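Local coordinates for endo-1,3-beta-glucanase, family GH16 (Zobellia galactanivorans, PDB 4CRQ), which probably hydrolyses internal beta-1,3-glucosidic bonds of laminarin-like glucans, this chain being the catalytic module of a longer protein that also carries a carbohydrate-binding module, at residues Arg68-Tyr79 against Phe192-Asn201; Leu88-Pro96 against Trp208-Leu218. The protein carries 1 engineered substitution. One frame throughout, in Å; residues are numbered along the deposited sequence.

Interaction 1. Residues Arg68-Tyr79 against Phe192-Asn201; sequences RMKTQGRKSFKY and FQNEFFILLN. With ACT (acetate ion), chain F.
Strand 62-70 ends by running antiparallel to strand 196-204, in the beta sandwich of the GH16 catalytic module, and Met69 and Leu200 form its hydrogen-bonded pair: Met69 N gives to Leu200 O at 2.9 Å, and Leu200 N returns to Met69 O. Beyond Lys70 the segment loops out, and Thr71 takes over where the regular ladder stops. Its N still reaches Ile198 O, but Ile198 N bonds to Thr71 OG1 at 3.0 Å instead of a backbone carbonyl. OG1 is set between the backbone N and the carbonyl carbon (chi1 66°), and a hydroxyl suits the place because it can accept from Ile198 N and donate to Lys75 O, 2.7 Å from Thr71 OG1, at once. The two segments pair again at Phe77 and Phe196, through both backbone bonds.

On the face bearing Lys70 and Arg68, Gln72 lies alongside Phe197. Its CB sits 3.4 Å from the ring centroid, almost on the ring normal, a CH-pi contact, and its amide is stacked on the ring with planes 15° apart. Lys70 NZ holds Gln72 OE1 at 2.7 Å, steadying that amide. An acetate, probably from the crystallisation liquor, bridges the two basic residues: Lys70 NZ donates to acetate OXT, and Arg68 NH2 to the other oxygen, O. Arg68 NE pairs with Glu22. Farther along, Ser76 OG donates to Glu195 OE1 at 2.6 Å and accepts from Asn103.

On the opposite face Phe77 CE2 touches Ile198 CD1 at 3.7 Å, and Val229 of strand 220-231 packs against both, as expected of the hydrophobic interior of a jelly-roll sandwich.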
loop_
_atom_site.group_PDB
_atom_site.type_symbol
_atom_site.label_atom_id
_atom_site.label_comp_id
_atom_site.label_asym_id
_atom_site.label_seq_id
_atom_site.Cartn_x
_atom_site.Cartn_y
_atom_site.Cartn_z
ATOM N N ARG A 68 5.796 4.907 -7.070
ATOM C CA ARG A 68 4.699 5.082 -6.134
ATOM C C ARG A 68 3.547 5.685 -6.932
ATOM O O ARG A 68 3.712 6.716 -7.597
ATOM C CB ARG A 68 5.106 5.984 -4.954
ATOM C CG ARG A 68 3.950 6.338 -4.009
ATOM C CD ARG A 68 4.498 6.942 -2.714
ATOM N NE ARG A 68 3.473 7.663 -1.944
ATOM C CZ ARG A 68 3.515 7.874 -0.618
ATOM N NH1 ARG A 68 4.521 7.377 0.119
ATOM N NH2 ARG A 68 2.542 8.561 -0.034
ATOM N N MET A 69 2.385 5.032 -6.863
ATOM C CA MET A 69 1.207 5.403 -7.641
ATOM C C MET A 69 -0.010 5.517 -6.755
ATOM O O MET A 69 -0.112 4.782 -5.790
ATOM C CB MET A 69 0.922 4.268 -8.617
ATOM C CG MET A 69 1.994 3.948 -9.613
ATOM S SD MET A 69 1.743 2.285 -10.268
ATOM C CE MET A 69 0.173 2.385 -11.167
ATOM N N LYS A 70 -0.942 6.414 -7.074
ATOM C CA LYS A 70 -2.143 6.610 -6.256
ATOM C C LYS A 70 -3.322 6.927 -7.148
ATOM O O LYS A 70 -3.117 7.416 -8.264
ATOM C CB LYS A 70 -1.879 7.730 -5.204
ATOM C CG LYS A 70 -1.588 9.087 -5.844
ATOM C CD LYS A 70 -1.237 10.188 -4.847
ATOM C CE LYS A 70 -0.926 11.486 -5.578
ATOM N NZ LYS A 70 -0.670 12.607 -4.625
ATOM N N THR A 71 -4.537 6.660 -6.653
ATOM C CA THR A 71 -5.742 6.996 -7.405
ATOM C C THR A 71 -6.331 8.333 -6.923
ATOM O O THR A 71 -7.447 8.690 -7.319
ATOM C CB THR A 71 -6.816 5.882 -7.316
ATOM O OG1 THR A 71 -7.309 5.772 -5.977
ATOM C CG2 THR A 71 -6.255 4.545 -7.761
ATOM N N GLN A 72 -5.602 9.060 -6.064
ATOM C CA GLN A 72 -6.081 10.354 -5.537
ATOM C C GLN A 72 -6.614 11.299 -6.623
ATOM O O GLN A 72 -5.907 11.539 -7.614
ATOM C CB GLN A 72 -4.991 11.022 -4.695
ATOM C CG GLN A 72 -5.416 12.339 -4.052
ATOM C CD GLN A 72 -4.309 12.921 -3.206
ATOM O OE1 GLN A 72 -3.126 12.658 -3.454
ATOM N NE2 GLN A 72 -4.677 13.709 -2.195
ATOM N N GLY A 73 -7.846 11.799 -6.437
ATOM C CA GLY A 73 -8.494 12.718 -7.390
ATOM C C GLY A 73 -9.144 12.054 -8.603
ATOM O O GLY A 73 -9.780 12.740 -9.433
ATOM N N ARG A 74 -8.979 10.732 -8.721
ATOM C CA ARG A 74 -9.529 9.960 -9.849
ATOM C C ARG A 74 -10.476 8.873 -9.393
ATOM O O ARG A 74 -11.543 8.693 -10.023
ATOM C CB ARG A 74 -8.410 9.396 -10.746
ATOM C CG ARG A 74 -7.510 10.517 -11.231
ATOM C CD ARG A 74 -6.572 10.147 -12.328
ATOM N NE ARG A 74 -5.765 11.302 -12.740
ATOM C CZ ARG A 74 -4.862 11.248 -13.715
ATOM N NH1 ARG A 74 -4.657 10.095 -14.375
ATOM N NH2 ARG A 74 -4.167 12.330 -14.038
ATOM N N LYS A 75 -10.125 8.163 -8.310
ATOM C CA LYS A 75 -10.980 7.081 -7.866
ATOM C C LYS A 75 -10.882 6.964 -6.369
ATOM O O LYS A 75 -9.780 6.858 -5.847
ATOM C CB LYS A 75 -10.562 5.794 -8.601
ATOM C CG LYS A 75 -11.569 4.686 -8.668
ATOM C CD LYS A 75 -12.909 4.981 -9.323
ATOM C CE LYS A 75 -12.912 5.382 -10.789
ATOM N NZ LYS A 75 -14.340 5.282 -11.254
ATOM N N SER A 76 -12.019 7.006 -5.677
ATOM C CA SER A 76 -11.988 6.860 -4.212
ATOM C C SER A 76 -13.273 6.149 -3.794
ATOM O O SER A 76 -14.298 6.161 -4.537
ATOM C CB SER A 76 -11.783 8.199 -3.476
ATOM O OG SER A 76 -12.808 9.104 -3.826
ATOM N N PHE A 77 -13.194 5.524 -2.620
ATOM C CA PHE A 77 -14.220 4.597 -2.137
ATOM C C PHE A 77 -14.523 4.817 -0.703
ATOM O O PHE A 77 -13.602 5.043 0.087
ATOM C CB PHE A 77 -13.730 3.118 -2.332
ATOM C CG PHE A 77 -13.249 2.852 -3.729
ATOM C CD1 PHE A 77 -14.177 2.577 -4.785
ATOM C CD2 PHE A 77 -11.869 2.951 -4.038
ATOM C CE1 PHE A 77 -13.716 2.359 -6.082
ATOM C CE2 PHE A 77 -11.417 2.743 -5.345
ATOM C CZ PHE A 77 -12.339 2.455 -6.364
ATOM N N LYS A 78 -15.812 4.728 -0.369
ATOM C CA LYS A 78 -16.253 4.697 1.030
ATOM C C LYS A 78 -16.838 3.306 1.241
ATOM O O LYS A 78 -17.920 3.011 0.762
ATOM C CB LYS A 78 -17.247 5.807 1.352
ATOM C CG LYS A 78 -17.741 5.794 2.792
ATOM C CD LYS A 78 -18.707 6.954 2.992
ATOM C CE LYS A 78 -19.527 6.771 4.241
ATOM N NZ LYS A 78 -20.191 8.041 4.628
ATOM N N TYR A 79 -16.094 2.453 1.960
ATOM C CA TYR A 79 -16.413 1.025 2.223
ATOM C C TYR A 79 -16.126 0.169 0.988
ATOM O O TYR A 79 -16.064 0.682 -0.126
ATOM C CB TYR A 79 -17.853 0.769 2.729
ATOM C CG TYR A 79 -18.307 1.737 3.793
ATOM C CD1 TYR A 79 -17.486 2.028 4.914
ATOM C CD2 TYR A 79 -19.563 2.352 3.698
ATOM C CE1 TYR A 79 -17.902 2.925 5.887
ATOM C CE2 TYR A 79 -19.990 3.242 4.669
ATOM C CZ TYR A 79 -19.160 3.518 5.753
ATOM O OH TYR A 79 -19.627 4.394 6.664
ATOM N N PHE A 192 -12.568 6.826 9.457
ATOM C CA PHE A 192 -12.777 5.666 8.554
ATOM C C PHE A 192 -14.203 5.569 7.977
ATOM O O PHE A 192 -14.547 4.574 7.335
ATOM C CB PHE A 192 -12.281 4.366 9.227
ATOM C CG PHE A 192 -10.812 4.406 9.526
ATOM C CD1 PHE A 192 -9.865 4.142 8.510
ATOM C CD2 PHE A 192 -10.358 4.729 10.821
ATOM C CE1 PHE A 192 -8.492 4.193 8.791
ATOM C CE2 PHE A 192 -8.989 4.781 11.111
ATOM C CZ PHE A 192 -8.054 4.509 10.089
ATOM N N GLN A 193 -15.008 6.613 8.193
ATOM C CA GLN A 193 -16.339 6.726 7.605
ATOM C C GLN A 193 -16.352 7.670 6.396
ATOM O O GLN A 193 -17.397 8.169 5.997
ATOM C CB GLN A 193 -17.359 7.214 8.644
ATOM C CG GLN A 193 -17.387 6.410 9.917
ATOM C CD GLN A 193 -17.972 5.037 9.736
ATOM O OE1 GLN A 193 -18.810 4.815 8.875
ATOM N NE2 GLN A 193 -17.539 4.109 10.559
ATOM N N ASN A 194 -15.189 7.904 5.815
ATOM C CA ASN A 194 -15.020 8.815 4.684
ATOM C C ASN A 194 -14.461 8.083 3.460
ATOM O O ASN A 194 -14.136 6.883 3.550
ATOM C CB ASN A 194 -14.101 9.974 5.099
ATOM C CG ASN A 194 -14.674 10.849 6.225
ATOM O OD1 ASN A 194 -13.936 11.297 7.121
ATOM N ND2 ASN A 194 -15.977 11.114 6.180
ATOM N N GLU A 195 -14.344 8.789 2.328
ATOM C CA GLU A 195 -13.782 8.199 1.109
ATOM C C GLU A 195 -12.255 8.151 1.178
ATOM O O GLU A 195 -11.611 9.093 1.654
ATOM C CB GLU A 195 -14.213 8.938 -0.163
ATOM C CG GLU A 195 -15.690 8.787 -0.450
ATOM C CD GLU A 195 -16.079 9.084 -1.882
ATOM O OE1 GLU A 195 -15.225 9.169 -2.776
ATOM O OE2 GLU A 195 -17.279 9.224 -2.132
ATOM N N PHE A 196 -11.694 7.046 0.694
ATOM C CA PHE A 196 -10.245 6.811 0.658
ATOM C C PHE A 196 -9.792 6.478 -0.762
ATOM O O PHE A 196 -10.533 5.815 -1.496
ATOM C CB PHE A 196 -9.835 5.616 1.572
ATOM C CG PHE A 196 -9.785 5.911 3.075
ATOM C CD1 PHE A 196 -10.877 6.450 3.783
ATOM C CD2 PHE A 196 -8.619 5.594 3.790
ATOM C CE1 PHE A 196 -10.771 6.693 5.155
ATOM C CE2 PHE A 196 -8.510 5.826 5.153
ATOM C CZ PHE A 196 -9.588 6.379 5.846
ATOM N N PHE A 197 -8.593 6.907 -1.162
ATOM C CA PHE A 197 -8.009 6.531 -2.461
ATOM C C PHE A 197 -6.959 5.416 -2.226
ATOM O O PHE A 197 -6.536 5.180 -1.074
ATOM C CB PHE A 197 -7.430 7.739 -3.219
ATOM C CG PHE A 197 -6.336 8.488 -2.478
ATOM C CD1 PHE A 197 -4.972 8.106 -2.604
ATOM C CD2 PHE A 197 -6.651 9.604 -1.660
ATOM C CE1 PHE A 197 -3.960 8.810 -1.935
ATOM C CE2 PHE A 197 -5.634 10.307 -0.976
ATOM C CZ PHE A 197 -4.290 9.905 -1.121
ATOM N N ILE A 198 -6.534 4.739 -3.293
ATOM C CA ILE A 198 -5.609 3.593 -3.215
ATOM C C ILE A 198 -4.175 3.981 -3.630
ATOM O O ILE A 198 -4.013 4.848 -4.539
ATOM C CB ILE A 198 -6.142 2.468 -4.130
ATOM C CG1 ILE A 198 -7.488 1.947 -3.591
ATOM C CG2 ILE A 198 -5.150 1.279 -4.237
ATOM C CD1 ILE A 198 -8.282 1.047 -4.546
ATOM N N LEU A 199 -3.176 3.336 -3.007
ATOM C CA LEU A 199 -1.761 3.514 -3.361
ATOM C C LEU A 199 -1.078 2.167 -3.498
ATOM O O LEU A 199 -1.429 1.190 -2.803
ATOM C CB LEU A 199 -1.002 4.315 -2.275
ATOM C CG LEU A 199 -1.567 5.704 -1.907
ATOM C CD1 LEU A 199 -2.464 5.622 -0.681
ATOM C CD2 LEU A 199 -0.448 6.693 -1.622
ATOM N N LEU A 200 -0.101 2.138 -4.412
ATOM C CA LEU A 200 0.835 1.019 -4.569
ATOM C C LEU A 200 2.224 1.599 -4.638
ATOM O O LEU A 200 2.453 2.605 -5.337
ATOM C CB LEU A 200 0.548 0.257 -5.877
ATOM C CG LEU A 200 -0.683 -0.643 -5.879
ATOM C CD1 LEU A 200 -0.985 -1.010 -7.320
ATOM C CD2 LEU A 200 -0.503 -1.897 -5.014
ATOM N N ASN A 201 3.174 0.963 -3.956
ATOM C CA ASN A 201 4.578 1.420 -4.049
ATOM C C ASN A 201 5.536 0.355 -3.620
ATOM O O ASN A 201 5.132 -0.660 -2.998
ATOM C CB ASN A 201 4.828 2.669 -3.150
ATOM C CG ASN A 201 4.795 2.322 -1.645
ATOM O OD1 ASN A 201 3.715 2.115 -1.094
ATOM N ND2 ASN A 201 5.963 2.234 -0.991
HETATM C C ACT F . 0.176 11.551 -1.056
HETATM O O ACT F . 0.952 10.675 -1.492
HETATM O OXT ACT F . -0.188 12.593 -1.669
HETATM C CH3 ACT F . -0.342 11.319 0.308
#

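Interaction 2. Residues Leu88-Pro96 against Trp208-Leu218; sequences LPSGQGLWP and WPGFDVDQSKL
Pro209 and Trp208 pack together against the indole of Trp95. The proline lies over one face of the six-membered ring, its CD 3.4 Å from Trp95 CE3, and Trp208 CB sits above the rim of that same face. The two indole planes are 89° apart, and Trp95 NE1 comes to 3.2 Å from Trp208 CE3. Trp95 holds CG anti to its own N (chi1 -177°), which carries the broad ring out to this Trp-Pro corner, where a proline, whose closed ring holds CD and CG in place, sets these methylenes over the indole face. Cutting this side chain back to an alanine is likely to take away the surface on which Pro209 and Trp208 rest, opening a gap between the loop and strand 94-102. A second apolar contact joins Leu94 CD2 to Leu218 CD2 at 3.9 Å.

In the GH16 jelly roll, the contact joins a type II turn, Gly91 to Leu94, and the start of strand 94-102 to the loop between strands 196-204 and 220-231. Gly93, third in the turn, has positive phi (103°), where a CB would jam against the preceding carbonyl O; Val213 CG2 and Asp212 O would crowd it too. A side chain on Gly91 would strike Lys217.

At the polar edge, Asp214 N bonds to Gln92 O at 2.9 Å, approaching from above the carbonyl plane. One water joins that oxygen to Asp214 O, and a second connects Gln92 N with Asp214 OD2. The other carboxylate oxygen, Asp214 OD1, accepts from Ser216 OG at 2.6 Å.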
loop_
_atom_site.group_PDB
_atom_site.type_symbol
_atom_site.label_atom_id
_atom_site.label_comp_id
_atom_site.label_asym_id
_atom_site.label_seq_id
_atom_site.Cartn_x
_atom_site.Cartn_y
_atom_site.Cartn_z
ATOM N N LEU A 88 5.684 -10.796 -4.742
ATOM C CA LEU A 88 6.670 -9.885 -4.175
ATOM C C LEU A 88 8.105 -10.375 -4.268
ATOM O O LEU A 88 8.344 -11.566 -4.126
ATOM C CB LEU A 88 6.344 -9.696 -2.674
ATOM C CG LEU A 88 4.994 -9.035 -2.328
ATOM C CD1 LEU A 88 4.732 -9.073 -0.822
ATOM C CD2 LEU A 88 4.932 -7.591 -2.878
ATOM N N PRO A 89 9.061 -9.447 -4.489
ATOM C CA PRO A 89 10.472 -9.814 -4.522
ATOM C C PRO A 89 10.999 -9.869 -3.092
ATOM O O PRO A 89 10.371 -9.303 -2.209
ATOM C CB PRO A 89 11.110 -8.656 -5.267
ATOM C CG PRO A 89 10.248 -7.463 -4.927
ATOM C CD PRO A 89 8.850 -7.996 -4.741
ATOM N N SER A 90 12.129 -10.520 -2.839
ATOM C CA SER A 90 12.652 -10.559 -1.471
ATOM C C SER A 90 14.050 -9.964 -1.422
ATOM O O SER A 90 14.821 -10.179 -2.352
ATOM C CB SER A 90 12.624 -11.992 -0.929
ATOM O OG SER A 90 11.280 -12.448 -0.733
ATOM N N GLY A 91 14.369 -9.221 -0.365
ATOM C CA GLY A 91 15.715 -8.674 -0.233
ATOM C C GLY A 91 15.743 -7.664 0.872
ATOM O O GLY A 91 14.770 -6.893 1.016
ATOM N N GLN A 92 16.844 -7.655 1.639
ATOM C CA GLN A 92 17.051 -6.705 2.740
ATOM C C GLN A 92 16.859 -5.300 2.171
ATOM O O GLN A 92 17.469 -4.957 1.139
ATOM C CB GLN A 92 18.446 -6.909 3.398
ATOM C CG GLN A 92 18.636 -6.290 4.773
ATOM C CD GLN A 92 17.653 -6.803 5.821
ATOM O OE1 GLN A 92 17.280 -6.053 6.703
ATOM N NE2 GLN A 92 17.217 -8.073 5.719
ATOM N N GLY A 93 16.001 -4.514 2.824
ATOM C CA GLY A 93 15.727 -3.135 2.419
ATOM C C GLY A 93 14.414 -2.944 1.677
ATOM O O GLY A 93 13.882 -1.825 1.662
ATOM N N LEU A 94 13.885 -4.004 1.060
ATOM C CA LEU A 94 12.672 -3.846 0.216
ATOM C C LEU A 94 11.426 -3.669 1.045
ATOM O O LEU A 94 11.235 -4.397 2.033
ATOM C CB LEU A 94 12.498 -5.010 -0.790
ATOM C CG LEU A 94 13.634 -5.114 -1.833
ATOM C CD1 LEU A 94 13.435 -6.367 -2.666
ATOM C CD2 LEU A 94 13.743 -3.849 -2.708
ATOM N N TRP A 95 10.566 -2.721 0.638
ATOM C CA TRP A 95 9.383 -2.386 1.425
ATOM C C TRP A 95 8.175 -2.101 0.554
ATOM O O TRP A 95 7.801 -0.930 0.375
ATOM C CB TRP A 95 9.770 -1.268 2.403
ATOM C CG TRP A 95 8.716 -0.810 3.377
ATOM C CD1 TRP A 95 7.515 -1.444 3.734
ATOM C CD2 TRP A 95 8.765 0.397 4.175
ATOM N NE1 TRP A 95 6.831 -0.706 4.658
ATOM C CE2 TRP A 95 7.529 0.416 4.978
ATOM C CE3 TRP A 95 9.672 1.448 4.298
ATOM C CZ2 TRP A 95 7.242 1.457 5.870
ATOM C CZ3 TRP A 95 9.377 2.490 5.198
ATOM C CH2 TRP A 95 8.189 2.493 5.965
ATOM N N PRO A 96 7.560 -3.168 0.021
ATOM C CA PRO A 96 6.387 -2.982 -0.817
ATOM C C PRO A 96 5.133 -2.733 0.024
ATOM O O PRO A 96 5.062 -3.163 1.199
ATOM C CB PRO A 96 6.267 -4.346 -1.518
ATOM C CG PRO A 96 6.757 -5.336 -0.466
ATOM C CD PRO A 96 7.944 -4.611 0.117
ATOM N N TRP A 208 11.344 1.418 9.355
ATOM C CA TRP A 208 10.866 0.059 9.558
ATOM C C TRP A 208 11.799 -1.017 8.998
ATOM O O TRP A 208 12.295 -1.812 9.804
ATOM C CB TRP A 208 9.413 -0.066 9.075
ATOM C CG TRP A 208 8.747 -1.387 9.387
ATOM C CD1 TRP A 208 9.102 -2.332 10.365
ATOM C CD2 TRP A 208 7.558 -1.942 8.744
ATOM N NE1 TRP A 208 8.242 -3.405 10.354
ATOM C CE2 TRP A 208 7.291 -3.240 9.410
ATOM C CE3 TRP A 208 6.711 -1.522 7.722
ATOM C CZ2 TRP A 208 6.219 -4.055 9.037
ATOM C CZ3 TRP A 208 5.637 -2.348 7.353
ATOM C CH2 TRP A 208 5.395 -3.585 7.998
ATOM N N PRO A 209 12.061 -1.063 7.650
ATOM C CA PRO A 209 12.930 -2.144 7.149
ATOM C C PRO A 209 14.404 -1.971 7.579
ATOM O O PRO A 209 15.141 -2.955 7.609
ATOM C CB PRO A 209 12.802 -2.040 5.631
ATOM C CG PRO A 209 12.502 -0.577 5.386
ATOM C CD PRO A 209 11.625 -0.175 6.553
ATOM N N GLY A 210 14.813 -0.746 7.919
ATOM C CA GLY A 210 16.202 -0.475 8.285
ATOM C C GLY A 210 16.921 0.113 7.088
ATOM O O GLY A 210 16.333 0.225 6.002
ATOM N N PHE A 211 18.189 0.454 7.282
ATOM C CA PHE A 211 18.990 1.182 6.267
ATOM C C PHE A 211 20.052 0.373 5.521
ATOM O O PHE A 211 20.833 0.928 4.741
ATOM C CB PHE A 211 19.538 2.482 6.926
ATOM C CG PHE A 211 18.435 3.310 7.505
ATOM C CD1 PHE A 211 17.613 4.082 6.649
ATOM C CD2 PHE A 211 18.174 3.315 8.898
ATOM C CE1 PHE A 211 16.571 4.841 7.168
ATOM C CE2 PHE A 211 17.117 4.086 9.415
ATOM C CZ PHE A 211 16.318 4.840 8.542
ATOM N N ASP A 212 20.046 -0.937 5.757
ATOM C CA ASP A 212 20.916 -1.858 5.035
ATOM C C ASP A 212 20.106 -2.420 3.886
ATOM O O ASP A 212 18.955 -2.866 4.067
ATOM C CB ASP A 212 21.430 -2.945 5.961
ATOM C CG ASP A 212 22.207 -2.366 7.140
ATOM O OD1 ASP A 212 22.737 -1.239 7.026
ATOM O OD2 ASP A 212 22.316 -3.020 8.192
ATOM N N VAL A 213 20.703 -2.380 2.694
ATOM C CA VAL A 213 20.058 -2.851 1.482
ATOM C C VAL A 213 20.927 -3.898 0.830
ATOM O O VAL A 213 22.149 -3.672 0.620
ATOM C CB VAL A 213 19.812 -1.680 0.487
ATOM C CG1 VAL A 213 19.158 -2.151 -0.843
ATOM C CG2 VAL A 213 19.000 -0.545 1.157
ATOM N N ASP A 214 20.312 -5.040 0.501
ATOM C CA ASP A 214 21.008 -6.055 -0.282
ATOM C C ASP A 214 20.873 -5.663 -1.775
ATOM O O ASP A 214 19.886 -6.020 -2.449
ATOM C CB ASP A 214 20.451 -7.452 -0.003
ATOM C CG ASP A 214 21.137 -8.533 -0.821
ATOM O OD1 ASP A 214 22.051 -8.221 -1.631
ATOM O OD2 ASP A 214 20.756 -9.706 -0.665
ATOM N N GLN A 215 21.871 -4.938 -2.287
ATOM C CA GLN A 215 21.795 -4.432 -3.661
ATOM C C GLN A 215 21.899 -5.566 -4.681
ATOM O O GLN A 215 21.524 -5.352 -5.861
ATOM C CB GLN A 215 22.832 -3.338 -3.923
ATOM C CG GLN A 215 22.765 -2.176 -2.924
ATOM C CD GLN A 215 23.859 -1.147 -3.146
ATOM O OE1 GLN A 215 24.901 -1.447 -3.750
ATOM N NE2 GLN A 215 23.635 0.075 -2.659
ATOM N N SER A 216 22.374 -6.758 -4.259
ATOM C CA SER A 216 22.437 -7.911 -5.164
ATOM C C SER A 216 21.019 -8.412 -5.550
ATOM O O SER A 216 20.875 -9.180 -6.521
ATOM C CB SER A 216 23.253 -9.083 -4.585
ATOM O OG SER A 216 22.516 -9.800 -3.599
ATOM N N LYS A 217 19.991 -7.976 -4.808
ATOM C CA LYS A 217 18.602 -8.312 -5.127
ATOM C C LYS A 217 17.939 -7.263 -6.053
ATOM O O LYS A 217 16.749 -7.373 -6.397
ATOM C CB LYS A 217 17.787 -8.502 -3.840
ATOM C CG LYS A 217 18.275 -9.619 -2.926
ATOM C CD LYS A 217 18.311 -10.995 -3.592
ATOM C CE LYS A 217 18.732 -12.034 -2.569
ATOM N NZ LYS A 217 18.788 -13.414 -3.118
ATOM N N LEU A 218 18.701 -6.254 -6.457
ATOM C CA LEU A 218 18.186 -5.190 -7.339
ATOM C C LEU A 218 18.698 -5.463 -8.777
ATOM O O LEU A 218 19.857 -5.881 -8.908
ATOM C CB LEU A 218 18.602 -3.801 -6.824
ATOM C CG LEU A 218 18.183 -3.495 -5.383
ATOM C CD1 LEU A 218 18.782 -2.166 -4.927
ATOM C CD2 LEU A 218 16.662 -3.470 -5.211
HETATM O O HOH W 1 17.139 -5.859 -1.594
HETATM O O HOH W 2 18.633 -10.003 1.219
#

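Strands 196-204 and 94-102 are neighbours, so both contacts reach the same sheet although their centres lie about 26 Å apart, on opposite sides of the chain's centre. They meet where Asn201 ND2 lies 3.9 Å from Trp95 O, a packing contact. Interaction 1 lies in the body of the sandwich, with the side chain of Leu200 about 11 Å from the calcium ion bound at Glu10, Gly48 and Asp225. Interaction 2 joins a turn and the start of a strand to a loop, away from that site. Asn201 OD1 also binds Trp99 NE1 of strand 94-102; as in other GH16 laminarinases, this side of the sheet probably lines the glucan-binding cleft.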